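Local coordinates for activating signal cointegrator 1 complex subunit 2 (Homo sapiens, PDB 6YXQ), which binds polyubiquitin chains and recruits the helicase subunit ASCC3 and the demethylase ALKBH3 to DNA damage, besides taking part in the rescue of stalled ribosomes, at residues A290-E295 / E364-R369; A284-A289 / K321-I326; S210-H215 / V250-D255; H277-R282 / H328-Q333. All coordinates share one frame; numbering follows the deposited sequence.

Contact 1: A290-E295 / E364-R369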
# COMPACT_ATOMS: atom_id res chain seq x y z
N ALA B 290 9.28 -18.76 -22.19
CA ALA B 290 9.62 -18.92 -20.79
C ALA B 290 8.94 -20.14 -20.18
O ALA B 290 9.60 -20.97 -19.55
CB ALA B 290 9.23 -17.65 -20.05
N ILE B 291 7.62 -20.29 -20.41
CA ILE B 291 6.82 -21.23 -19.62
C ILE B 291 7.29 -22.69 -19.76
O ILE B 291 7.47 -23.36 -18.74
CB ILE B 291 5.34 -21.06 -19.93
CG1 ILE B 291 4.84 -19.67 -19.50
CG2 ILE B 291 4.52 -22.19 -19.31
CD1 ILE B 291 5.37 -19.20 -18.16
N PRO B 292 7.46 -23.23 -20.98
CA PRO B 292 7.86 -24.65 -21.07
C PRO B 292 9.15 -24.99 -20.33
O PRO B 292 9.20 -25.98 -19.58
CB PRO B 292 8.00 -24.87 -22.58
CG PRO B 292 7.07 -23.87 -23.19
CD PRO B 292 7.19 -22.66 -22.31
N GLU B 293 10.20 -24.19 -20.52
CA GLU B 293 11.49 -24.52 -19.93
C GLU B 293 11.42 -24.50 -18.41
O GLU B 293 11.93 -25.41 -17.74
CB GLU B 293 12.57 -23.55 -20.44
CG GLU B 293 13.97 -23.83 -19.93
CD GLU B 293 14.49 -25.18 -20.36
OE1 GLU B 293 14.23 -25.59 -21.51
OE2 GLU B 293 15.16 -25.84 -19.53
N MSE B 294 10.78 -23.48 -17.84
CA MSE B 294 10.66 -23.35 -16.40
C MSE B 294 9.77 -24.43 -15.80
O MSE B 294 10.05 -24.94 -14.71
CB MSE B 294 10.11 -21.97 -16.03
CG MSE B 294 10.76 -20.80 -16.75
SE MSE B 294 10.50 -19.23 -15.63
CE MSE B 294 9.77 -17.93 -16.81
N GLU B 295 8.69 -24.76 -16.51
CA GLU B 295 7.87 -25.90 -16.10
C GLU B 295 8.71 -27.16 -15.99
O GLU B 295 8.71 -27.84 -14.95
CB GLU B 295 6.74 -26.10 -17.11
CG GLU B 295 5.38 -25.60 -16.65
CD GLU B 295 4.25 -26.15 -17.50
OE1 GLU B 295 3.09 -25.73 -17.30
OE2 GLU B 295 4.53 -27.01 -18.36
N GLU B 364 2.37 -19.62 -31.84
CA GLU B 364 2.63 -19.80 -30.41
C GLU B 364 1.69 -20.86 -29.83
O GLU B 364 0.79 -20.58 -29.03
CB GLU B 364 2.48 -18.48 -29.68
CG GLU B 364 2.99 -17.28 -30.45
CD GLU B 364 4.48 -17.31 -30.67
OE1 GLU B 364 5.17 -18.06 -29.96
OE2 GLU B 364 4.96 -16.59 -31.57
N LYS B 365 1.94 -22.12 -30.23
CA LYS B 365 0.95 -23.17 -30.04
C LYS B 365 0.72 -23.48 -28.56
O LYS B 365 -0.42 -23.72 -28.15
CB LYS B 365 1.38 -24.43 -30.79
CG LYS B 365 1.44 -24.27 -32.30
CD LYS B 365 2.17 -25.45 -32.96
CE LYS B 365 1.33 -26.73 -32.92
NZ LYS B 365 2.01 -27.88 -33.58
N ARG B 366 1.77 -23.47 -27.74
CA ARG B 366 1.60 -23.75 -26.32
C ARG B 366 0.79 -22.65 -25.64
O ARG B 366 -0.12 -22.92 -24.86
CB ARG B 366 2.95 -23.92 -25.64
CG ARG B 366 2.89 -23.86 -24.11
CD ARG B 366 1.99 -24.95 -23.55
NE ARG B 366 1.80 -24.79 -22.11
CZ ARG B 366 2.51 -25.43 -21.19
NH1 ARG B 366 3.46 -26.27 -21.56
NH2 ARG B 366 2.27 -25.22 -19.90
N PHE B 367 1.13 -21.39 -25.93
CA PHE B 367 0.33 -20.30 -25.40
C PHE B 367 -1.09 -20.36 -25.94
O PHE B 367 -2.05 -20.10 -25.21
CB PHE B 367 0.96 -18.96 -25.73
CG PHE B 367 0.01 -17.81 -25.59
CD1 PHE B 367 -0.27 -17.28 -24.35
CD2 PHE B 367 -0.62 -17.28 -26.70
CE1 PHE B 367 -1.15 -16.23 -24.21
CE2 PHE B 367 -1.51 -16.22 -26.57
CZ PHE B 367 -1.77 -15.70 -25.32
N LEU B 368 -1.25 -20.67 -27.23
CA LEU B 368 -2.58 -20.73 -27.81
C LEU B 368 -3.43 -21.77 -27.11
O LEU B 368 -4.59 -21.52 -26.77
CB LEU B 368 -2.50 -21.02 -29.30
CG LEU B 368 -3.07 -19.94 -30.23
CD1 LEU B 368 -3.10 -20.45 -31.66
CD2 LEU B 368 -4.46 -19.50 -29.78
N ARG B 369 -2.86 -22.95 -26.87
CA ARG B 369 -3.61 -24.04 -26.26
C ARG B 369 -4.12 -23.65 -24.87
O ARG B 369 -5.32 -23.76 -24.58
CB ARG B 369 -2.71 -25.28 -26.20
CG ARG B 369 -3.24 -26.46 -25.42
CD ARG B 369 -2.09 -27.37 -24.98
NE ARG B 369 -0.93 -27.31 -25.87
CZ ARG B 369 0.29 -27.70 -25.53
NH1 ARG B 369 0.52 -28.19 -24.31
NH2 ARG B 369 1.28 -27.61 -26.40
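The chain of R366 leaves its helix with CG anti to the backbone N (chi1 166°), turns at the next bond and reaches across to E295, whose own chain runs extended beyond CG from the facing helix. The two side chains therefore come from opposite directions and meet in a salt bridge. Its main bond runs from R366 NH2 to E295 OE1, at 2.8 Å. The second, from R366 NH1 to E295 OE2, is weak at 3.5 Å. The carboxylate carbon lies at the edge of the guanidinium and in its plane, but the two flat groups are turned 50° apart, and NH2 meets OE1 from above the carboxylate plane.

I291 CG2 sits over a face of the guanidinium, 3.8 Å from R366 NH2; farther back, P292 CG lies 4.3 Å from the aliphatic R366 CG. The helices carrying these groups, 279-300 and 365-374, run at 90° to each other in the segments concerned, with axes 10.9 Å apart, a gap that the arginine side chain bridges. R366 also makes a salt bridge through NE to D370 on its own helix, while W313 of helix 306-340 packs on E295, and R320 offers it only a long, weak ion pair. With an alanine at E295, NH1 and NH2 of R366 would probably lose this carboxylate, and the guanidinium would depend more on D370. With one carboxylate at NH2 and another at NE, the guanidinium is likely to stay charged and to be restrained in its rotation.

Contact 2: A284-A289 / K321-I326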
# COMPACT_ATOMS: atom_id res chain seq x y z
N ALA B 284 2.40 -13.14 -25.28
CA ALA B 284 2.21 -14.46 -25.87
C ALA B 284 3.54 -15.13 -26.17
O ALA B 284 3.78 -16.29 -25.81
CB ALA B 284 1.36 -14.34 -27.14
N SER B 285 4.45 -14.40 -26.83
CA SER B 285 5.74 -14.99 -27.18
C SER B 285 6.59 -15.21 -25.94
O SER B 285 7.34 -16.19 -25.86
CB SER B 285 6.46 -14.12 -28.19
OG SER B 285 6.18 -12.76 -27.93
N PHE B 286 6.50 -14.30 -24.95
CA PHE B 286 7.18 -14.54 -23.69
C PHE B 286 6.68 -15.82 -23.04
O PHE B 286 7.47 -16.60 -22.50
CB PHE B 286 6.98 -13.37 -22.73
CG PHE B 286 7.45 -13.65 -21.33
CD1 PHE B 286 8.78 -13.50 -20.99
CD2 PHE B 286 6.56 -14.10 -20.37
CE1 PHE B 286 9.22 -13.77 -19.71
CE2 PHE B 286 6.99 -14.37 -19.08
CZ PHE B 286 8.32 -14.21 -18.75
N TYR B 287 5.36 -16.03 -23.05
CA TYR B 287 4.78 -17.26 -22.55
C TYR B 287 5.40 -18.46 -23.24
O TYR B 287 5.91 -19.38 -22.59
CB TYR B 287 3.26 -17.23 -22.75
CG TYR B 287 2.48 -18.22 -21.91
CD1 TYR B 287 2.27 -19.51 -22.35
CD2 TYR B 287 1.96 -17.85 -20.68
CE1 TYR B 287 1.57 -20.42 -21.59
CE2 TYR B 287 1.26 -18.76 -19.91
CZ TYR B 287 1.06 -20.05 -20.37
OH TYR B 287 0.36 -20.97 -19.63
N GLU B 288 5.41 -18.44 -24.57
CA GLU B 288 5.98 -19.55 -25.33
C GLU B 288 7.44 -19.81 -24.97
O GLU B 288 7.85 -20.96 -24.82
CB GLU B 288 5.86 -19.27 -26.82
CG GLU B 288 4.62 -19.85 -27.43
CD GLU B 288 4.73 -21.33 -27.69
OE1 GLU B 288 5.86 -21.85 -27.67
OE2 GLU B 288 3.68 -21.97 -27.92
N ALA B 289 8.24 -18.75 -24.84
CA ALA B 289 9.66 -18.94 -24.58
C ALA B 289 9.89 -19.43 -23.16
O ALA B 289 10.58 -20.43 -22.93
CB ALA B 289 10.42 -17.64 -24.82
N LYS B 321 -1.67 -17.90 -15.38
CA LYS B 321 -3.07 -17.50 -15.34
C LYS B 321 -3.22 -15.98 -15.43
O LYS B 321 -4.04 -15.47 -16.21
CB LYS B 321 -3.73 -18.04 -14.07
CG LYS B 321 -5.22 -17.78 -14.00
CD LYS B 321 -5.81 -18.31 -12.70
CE LYS B 321 -7.30 -18.01 -12.58
NZ LYS B 321 -7.83 -18.32 -11.22
N LYS B 322 -2.42 -15.24 -14.66
CA LYS B 322 -2.52 -13.78 -14.68
C LYS B 322 -2.11 -13.21 -16.03
O LYS B 322 -2.68 -12.21 -16.48
CB LYS B 322 -1.66 -13.18 -13.57
CG LYS B 322 -2.17 -13.45 -12.17
CD LYS B 322 -3.62 -13.07 -12.03
CE LYS B 322 -4.28 -13.81 -10.87
NZ LYS B 322 -5.75 -13.61 -10.87
N LEU B 323 -1.12 -13.82 -16.68
CA LEU B 323 -0.72 -13.36 -18.01
C LEU B 323 -1.88 -13.50 -18.99
O LEU B 323 -2.18 -12.56 -19.75
CB LEU B 323 0.50 -14.14 -18.51
CG LEU B 323 1.90 -13.57 -18.25
CD1 LEU B 323 2.95 -14.66 -18.37
CD2 LEU B 323 2.20 -12.46 -19.23
N MSE B 324 -2.54 -14.65 -18.98
CA MSE B 324 -3.65 -14.83 -19.91
C MSE B 324 -4.83 -13.92 -19.60
O MSE B 324 -5.54 -13.45 -20.50
CB MSE B 324 -4.12 -16.28 -19.92
CG MSE B 324 -3.36 -17.14 -20.90
SE MSE B 324 -2.18 -18.31 -19.98
CE MSE B 324 -3.46 -19.71 -19.57
N GLU B 325 -5.05 -13.66 -18.30
CA GLU B 325 -6.11 -12.73 -17.92
C GLU B 325 -5.79 -11.32 -18.40
O GLU B 325 -6.68 -10.60 -18.87
CB GLU B 325 -6.31 -12.77 -16.41
CG GLU B 325 -6.81 -14.13 -15.93
CD GLU B 325 -7.04 -14.20 -14.43
OE1 GLU B 325 -6.29 -13.54 -13.68
OE2 GLU B 325 -7.96 -14.93 -14.01
N ILE B 326 -4.52 -10.91 -18.32
CA ILE B 326 -4.11 -9.63 -18.88
C ILE B 326 -4.42 -9.58 -20.37
O ILE B 326 -5.01 -8.62 -20.88
CB ILE B 326 -2.62 -9.38 -18.60
CG1 ILE B 326 -2.39 -9.16 -17.11
CG2 ILE B 326 -2.10 -8.19 -19.38
CD1 ILE B 326 -0.94 -9.22 -16.70
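The phenolic OH of Y287 is gripped by two polar groups, hydrogen-bonding with R320 NE and with D370 OD2, and this holds its ring where it meets L323 and M324. Selenomethionine M324 bends at its second and third torsions, bringing SE to 3.5 Å from Y287 CE2. SE lies 4.2 Å from the ring centroid and 43° off the ring normal, an oblique Met-aromatic contact, while M324 CE lies 4.0 Å from Y287 OH. These residues belong to the antiparallel hairpin of helices 279-300 and 306-340, whose axes here run at 159° and 11.0 Å apart. Between the two helices L323 CD1 enters near the planes of two aromatic rings, at the edge of each: it is 4.1 Å from Y287 CD2 and equally far from F286 CE2. F286 in turn packs edge-to-face on F209. Replacing Y287 by an alanine would probably leave R320 NE and D370 OD2 without their shared hydroxyl and open a gap beside M324 SE. Within helix 306-340, K322 NZ bonds E325 OE1 on its syn lone pair at 2.9 Å, and K322 also makes a cation-pi contact with W261; K321 NZ forms a salt bridge with D181 of ASCC3.

Contact 3: S210-H215 / V250-D255; sequences SNILQH and VLYLCD
Apolar contacts make up the whole direct meeting of these segments, and I212 carries them from one side. Its CG1 branch stands anti to the carbonyl carbon (chi1 -66°) and continues extended, so that the chain points across the gap and ends between L253 and Y252. The terminal methyl CD1 is 4.1 Å from both L253 CD1 and L253 CB, with the two side chains crossing at about a right angle. One carbon back, I212 CG1 approaches Y252 CD2 at 4.2 Å, oblique to the ring. The backbones lie close at the same point: the CA atoms of I212 and L253 are 7.7 Å apart. Helices 193-216 and 243-266 are joined here, and the apolar seam continues into a third helix, since F286 and M294 of helix 279-300 also touch L253.

Polar bonds lie around this seam rather than within it. N211 OD1 is bound by Q207 NE2 within helix 193-216. On helix 243-266, D255 OD2 accepts a hydrogen bond from the backbone N of L10 of ASCC3, while Y252 packs on A13 of that same partner chain. Helix 243-266 thus packs on the helix bearing I212 and also meets the bound subunit. Having only carbon atoms in touch, all at 4.1 Å or more, the contact between the segments rests on van der Waals packing and the burial of I212 and L253, without the directional restraint that a polar bond would give.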
# COMPACT_ATOMS: atom_id res chain seq x y z
N SER B 210 11.94 -9.25 -21.05
CA SER B 210 13.10 -9.74 -21.78
C SER B 210 14.24 -10.07 -20.83
O SER B 210 14.90 -11.10 -20.98
CB SER B 210 13.55 -8.73 -22.84
OG SER B 210 13.33 -7.41 -22.42
N ASN B 211 14.43 -9.23 -19.81
CA ASN B 211 15.46 -9.51 -18.81
C ASN B 211 15.28 -10.90 -18.23
O ASN B 211 16.22 -11.69 -18.18
CB ASN B 211 15.41 -8.45 -17.71
CG ASN B 211 16.02 -7.14 -18.16
OD1 ASN B 211 16.89 -7.12 -19.04
ND2 ASN B 211 15.57 -6.04 -17.57
N ILE B 212 14.04 -11.22 -17.83
CA ILE B 212 13.74 -12.55 -17.32
C ILE B 212 14.22 -13.60 -18.31
O ILE B 212 15.02 -14.49 -17.98
CB ILE B 212 12.24 -12.68 -17.01
CG1 ILE B 212 11.89 -11.74 -15.84
CG2 ILE B 212 11.85 -14.13 -16.74
CD1 ILE B 212 10.41 -11.63 -15.52
N LEU B 213 13.78 -13.47 -19.57
CA LEU B 213 14.25 -14.36 -20.62
C LEU B 213 15.77 -14.38 -20.66
O LEU B 213 16.40 -15.44 -20.56
CB LEU B 213 13.69 -13.93 -21.97
CG LEU B 213 12.18 -14.14 -22.16
CD1 LEU B 213 11.70 -13.50 -23.45
CD2 LEU B 213 11.85 -15.63 -22.12
N GLN B 214 16.38 -13.20 -20.75
CA GLN B 214 17.82 -13.12 -20.85
C GLN B 214 18.51 -13.69 -19.62
O GLN B 214 19.65 -14.16 -19.72
CB GLN B 214 18.24 -11.66 -21.07
CG GLN B 214 19.50 -11.51 -21.90
CD GLN B 214 19.58 -10.15 -22.56
OE1 GLN B 214 18.55 -9.57 -22.92
NE2 GLN B 214 20.80 -9.64 -22.72
N HIS B 215 17.84 -13.70 -18.47
CA HIS B 215 18.48 -14.27 -17.28
C HIS B 215 18.42 -15.79 -17.29
O HIS B 215 19.28 -16.44 -16.69
CB HIS B 215 17.83 -13.71 -16.01
CG HIS B 215 18.77 -13.61 -14.86
ND1 HIS B 215 18.78 -14.51 -13.82
CD2 HIS B 215 19.75 -12.71 -14.58
CE1 HIS B 215 19.71 -14.17 -12.94
NE2 HIS B 215 20.31 -13.08 -13.38
N VAL B 250 11.28 -16.56 -10.61
CA VAL B 250 9.84 -16.78 -10.64
C VAL B 250 9.13 -15.89 -9.61
O VAL B 250 7.96 -15.54 -9.81
CB VAL B 250 9.48 -18.26 -10.45
CG1 VAL B 250 10.37 -19.14 -11.32
CG2 VAL B 250 9.56 -18.65 -9.00
N LEU B 251 9.80 -15.48 -8.53
CA LEU B 251 9.20 -14.52 -7.61
C LEU B 251 9.01 -13.17 -8.28
O LEU B 251 7.95 -12.55 -8.16
CB LEU B 251 10.07 -14.38 -6.36
CG LEU B 251 10.02 -15.48 -5.29
CD1 LEU B 251 11.09 -15.23 -4.25
CD2 LEU B 251 8.65 -15.56 -4.65
N TYR B 252 10.03 -12.71 -9.00
CA TYR B 252 9.94 -11.48 -9.78
C TYR B 252 8.83 -11.57 -10.82
O TYR B 252 8.03 -10.64 -10.97
CB TYR B 252 11.29 -11.22 -10.44
CG TYR B 252 11.48 -9.86 -11.06
CD1 TYR B 252 10.91 -8.72 -10.51
CD2 TYR B 252 12.25 -9.72 -12.20
CE1 TYR B 252 11.09 -7.48 -11.09
CE2 TYR B 252 12.43 -8.48 -12.79
CZ TYR B 252 11.86 -7.37 -12.23
OH TYR B 252 12.06 -6.15 -12.82
N LEU B 253 8.77 -12.69 -11.54
CA LEU B 253 7.75 -12.86 -12.56
C LEU B 253 6.35 -12.84 -11.96
O LEU B 253 5.44 -12.20 -12.49
CB LEU B 253 7.99 -14.16 -13.33
CG LEU B 253 6.91 -14.55 -14.34
CD1 LEU B 253 6.84 -13.59 -15.52
CD2 LEU B 253 7.15 -15.97 -14.82
N CYS B 254 6.16 -13.56 -10.84
CA CYS B 254 4.87 -13.60 -10.16
C CYS B 254 4.45 -12.22 -9.68
O CYS B 254 3.29 -11.81 -9.87
CB CYS B 254 4.93 -14.58 -8.99
SG CYS B 254 3.40 -14.68 -8.03
N ASP B 255 5.36 -11.49 -9.03
CA ASP B 255 5.05 -10.14 -8.59
C ASP B 255 4.66 -9.27 -9.78
O ASP B 255 3.68 -8.51 -9.71
CB ASP B 255 6.22 -9.52 -7.84
CG ASP B 255 5.97 -8.05 -7.44
OD1 ASP B 255 5.55 -7.81 -6.30
OD2 ASP B 255 6.22 -7.15 -8.26

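Contact 4: H277-R282 / H328-Q333; sequences HDFCYR and HIILNQ
An antiparallel helical hairpin, formed by helices 279-300 and 306-340, is joined here through F279 and C280 in the first turn of one helix and I330 of the other. The helix 279-300 starts just after D278, which occupies the N-cap position although its side chain makes no capping bond. One of the backbone N-H groups of the first turn, that of C280, is taken instead by OE1 of Q275 in the preceding short helix 271-275. The N of R282 closes the turn onto D278 O at 3.2 Å.

Across the hairpin the backbones come nearest at C280 and I330, with CA atoms 7.6 Å apart, and all three touching side chains are buried. I330 divides its work between its branches. Its long branch, with CG1 anti to the carbonyl carbon (chi1 -60°), ends in CD1 at 3.8 Å from F279 CD2, oblique to the ring; the two side chains cross at about a right angle. The aromatic ring has another partner in F274, which packs edge-to-face with it. Helix 348-359 adds I357, which touches both C280 and L331, so that a third helix borders the same apolar patch. The short branch of I330 faces the cysteine: with SG set anti to its own carbonyl carbon (chi1 -73°), C280 lays its sulfur 4.0 Å from I330 CG2 and 4.2 Å from I330 CB.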
# COMPACT_ATOMS: atom_id res chain seq x y z
N HIS B 277 1.93 -0.66 -27.53
CA HIS B 277 3.28 -1.20 -27.48
C HIS B 277 3.31 -2.69 -27.80
O HIS B 277 4.22 -3.40 -27.35
CB HIS B 277 3.91 -0.93 -26.11
CG HIS B 277 4.27 0.50 -25.88
ND1 HIS B 277 5.57 0.97 -25.96
CD2 HIS B 277 3.50 1.57 -25.57
CE1 HIS B 277 5.58 2.27 -25.71
NE2 HIS B 277 4.34 2.66 -25.47
N ASP B 278 2.33 -3.18 -28.56
CA ASP B 278 2.30 -4.57 -29.04
C ASP B 278 2.36 -5.56 -27.87
O ASP B 278 3.13 -6.53 -27.89
CB ASP B 278 3.44 -4.82 -30.04
CG ASP B 278 3.20 -6.05 -30.90
OD1 ASP B 278 2.03 -6.47 -31.05
OD2 ASP B 278 4.20 -6.60 -31.42
N PHE B 279 1.52 -5.33 -26.86
CA PHE B 279 1.64 -6.08 -25.61
C PHE B 279 1.11 -7.51 -25.74
O PHE B 279 1.75 -8.45 -25.24
CB PHE B 279 0.93 -5.35 -24.48
CG PHE B 279 1.43 -5.72 -23.11
CD1 PHE B 279 2.55 -5.10 -22.59
CD2 PHE B 279 0.79 -6.69 -22.36
CE1 PHE B 279 3.03 -5.44 -21.33
CE2 PHE B 279 1.26 -7.04 -21.10
CZ PHE B 279 2.38 -6.41 -20.59
N CYS B 280 -0.05 -7.68 -26.38
CA CYS B 280 -0.63 -9.02 -26.54
C CYS B 280 0.36 -9.99 -27.17
O CYS B 280 0.47 -11.14 -26.72
CB CYS B 280 -1.90 -8.95 -27.39
SG CYS B 280 -3.33 -8.25 -26.58
N TYR B 281 1.06 -9.56 -28.22
CA TYR B 281 2.04 -10.45 -28.84
C TYR B 281 3.25 -10.65 -27.93
O TYR B 281 3.78 -11.77 -27.83
CB TYR B 281 2.49 -9.92 -30.20
CG TYR B 281 3.68 -10.68 -30.74
CD1 TYR B 281 3.55 -12.00 -31.14
CD2 TYR B 281 4.93 -10.09 -30.82
CE1 TYR B 281 4.64 -12.71 -31.62
CE2 TYR B 281 6.03 -10.79 -31.29
CZ TYR B 281 5.87 -12.10 -31.69
OH TYR B 281 6.96 -12.81 -32.17
N ARG B 282 3.69 -9.59 -27.26
CA ARG B 282 4.89 -9.70 -26.45
C ARG B 282 4.70 -10.70 -25.31
O ARG B 282 5.59 -11.52 -25.04
CB ARG B 282 5.30 -8.33 -25.91
CG ARG B 282 6.16 -7.53 -26.88
CD ARG B 282 7.48 -8.24 -27.16
NE ARG B 282 8.42 -8.11 -26.05
CZ ARG B 282 9.18 -7.05 -25.83
NH1 ARG B 282 9.12 -6.00 -26.64
NH2 ARG B 282 10.02 -7.03 -24.79
N HIS B 328 -6.58 -11.26 -22.13
CA HIS B 328 -8.00 -11.16 -22.44
C HIS B 328 -8.58 -9.81 -22.05
O HIS B 328 -9.48 -9.31 -22.73
CB HIS B 328 -8.78 -12.27 -21.76
CG HIS B 328 -10.22 -12.31 -22.18
ND1 HIS B 328 -11.24 -11.86 -21.36
CD2 HIS B 328 -10.80 -12.69 -23.34
CE1 HIS B 328 -12.39 -11.98 -22.00
NE2 HIS B 328 -12.15 -12.48 -23.20
N ILE B 329 -8.10 -9.20 -20.96
CA ILE B 329 -8.60 -7.89 -20.56
C ILE B 329 -8.33 -6.88 -21.67
O ILE B 329 -9.21 -6.09 -22.06
CB ILE B 329 -7.99 -7.46 -19.22
CG1 ILE B 329 -8.57 -8.27 -18.07
CG2 ILE B 329 -8.22 -5.99 -18.96
CD1 ILE B 329 -7.83 -8.06 -16.77
N ILE B 330 -7.11 -6.91 -22.21
CA ILE B 330 -6.75 -5.97 -23.28
C ILE B 330 -7.58 -6.24 -24.53
O ILE B 330 -8.13 -5.31 -25.16
CB ILE B 330 -5.24 -6.07 -23.60
CG1 ILE B 330 -4.41 -5.73 -22.37
CG2 ILE B 330 -4.90 -5.13 -24.73
CD1 ILE B 330 -2.94 -5.91 -22.57
N LEU B 331 -7.66 -7.51 -24.94
CA LEU B 331 -8.45 -7.88 -26.11
C LEU B 331 -9.88 -7.37 -25.98
O LEU B 331 -10.41 -6.72 -26.89
CB LEU B 331 -8.43 -9.40 -26.28
CG LEU B 331 -9.04 -9.93 -27.58
CD1 LEU B 331 -8.17 -9.56 -28.77
CD2 LEU B 331 -9.25 -11.43 -27.50
N ASN B 332 -10.53 -7.67 -24.85
CA ASN B 332 -11.90 -7.24 -24.64
C ASN B 332 -12.02 -5.73 -24.72
O ASN B 332 -12.86 -5.20 -25.46
CB ASN B 332 -12.41 -7.75 -23.29
CG ASN B 332 -13.85 -7.35 -23.03
OD1 ASN B 332 -14.78 -7.95 -23.57
ND2 ASN B 332 -14.03 -6.32 -22.21
N GLN B 333 -11.16 -5.01 -23.99
CA GLN B 333 -11.29 -3.57 -23.89
C GLN B 333 -11.16 -2.89 -25.24
O GLN B 333 -11.89 -1.94 -25.54
CB GLN B 333 -10.26 -3.01 -22.91
CG GLN B 333 -10.39 -1.51 -22.66
CD GLN B 333 -11.53 -1.16 -21.73
OE1 GLN B 333 -12.00 -2.00 -20.95
NE2 GLN B 333 -12.00 0.08 -21.80

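How the contacts relate
Contacts 2, 3 and 4 are buried, and apolar across their segments, whereas contact 1, whose centre lies about 24 Å from that of the chain, the farthest of the four, is partly buried and relies on a salt bridge. Helix 279-300 takes part in contacts 1, 2 and 4, and helix 306-340 in contacts 2 and 4, whose centres lie about 10 Å apart along one hairpin. Contact 3 joins a different pair of helices, yet F286 of contact 2 packs on L253 and L213, linking the two clusters. E288, in the 284-289 segment, lies with OE2 close to the first backbone N atoms of helix 365-374, used in contact 1. Segments of contacts 2 and 3 also reach ASCC3.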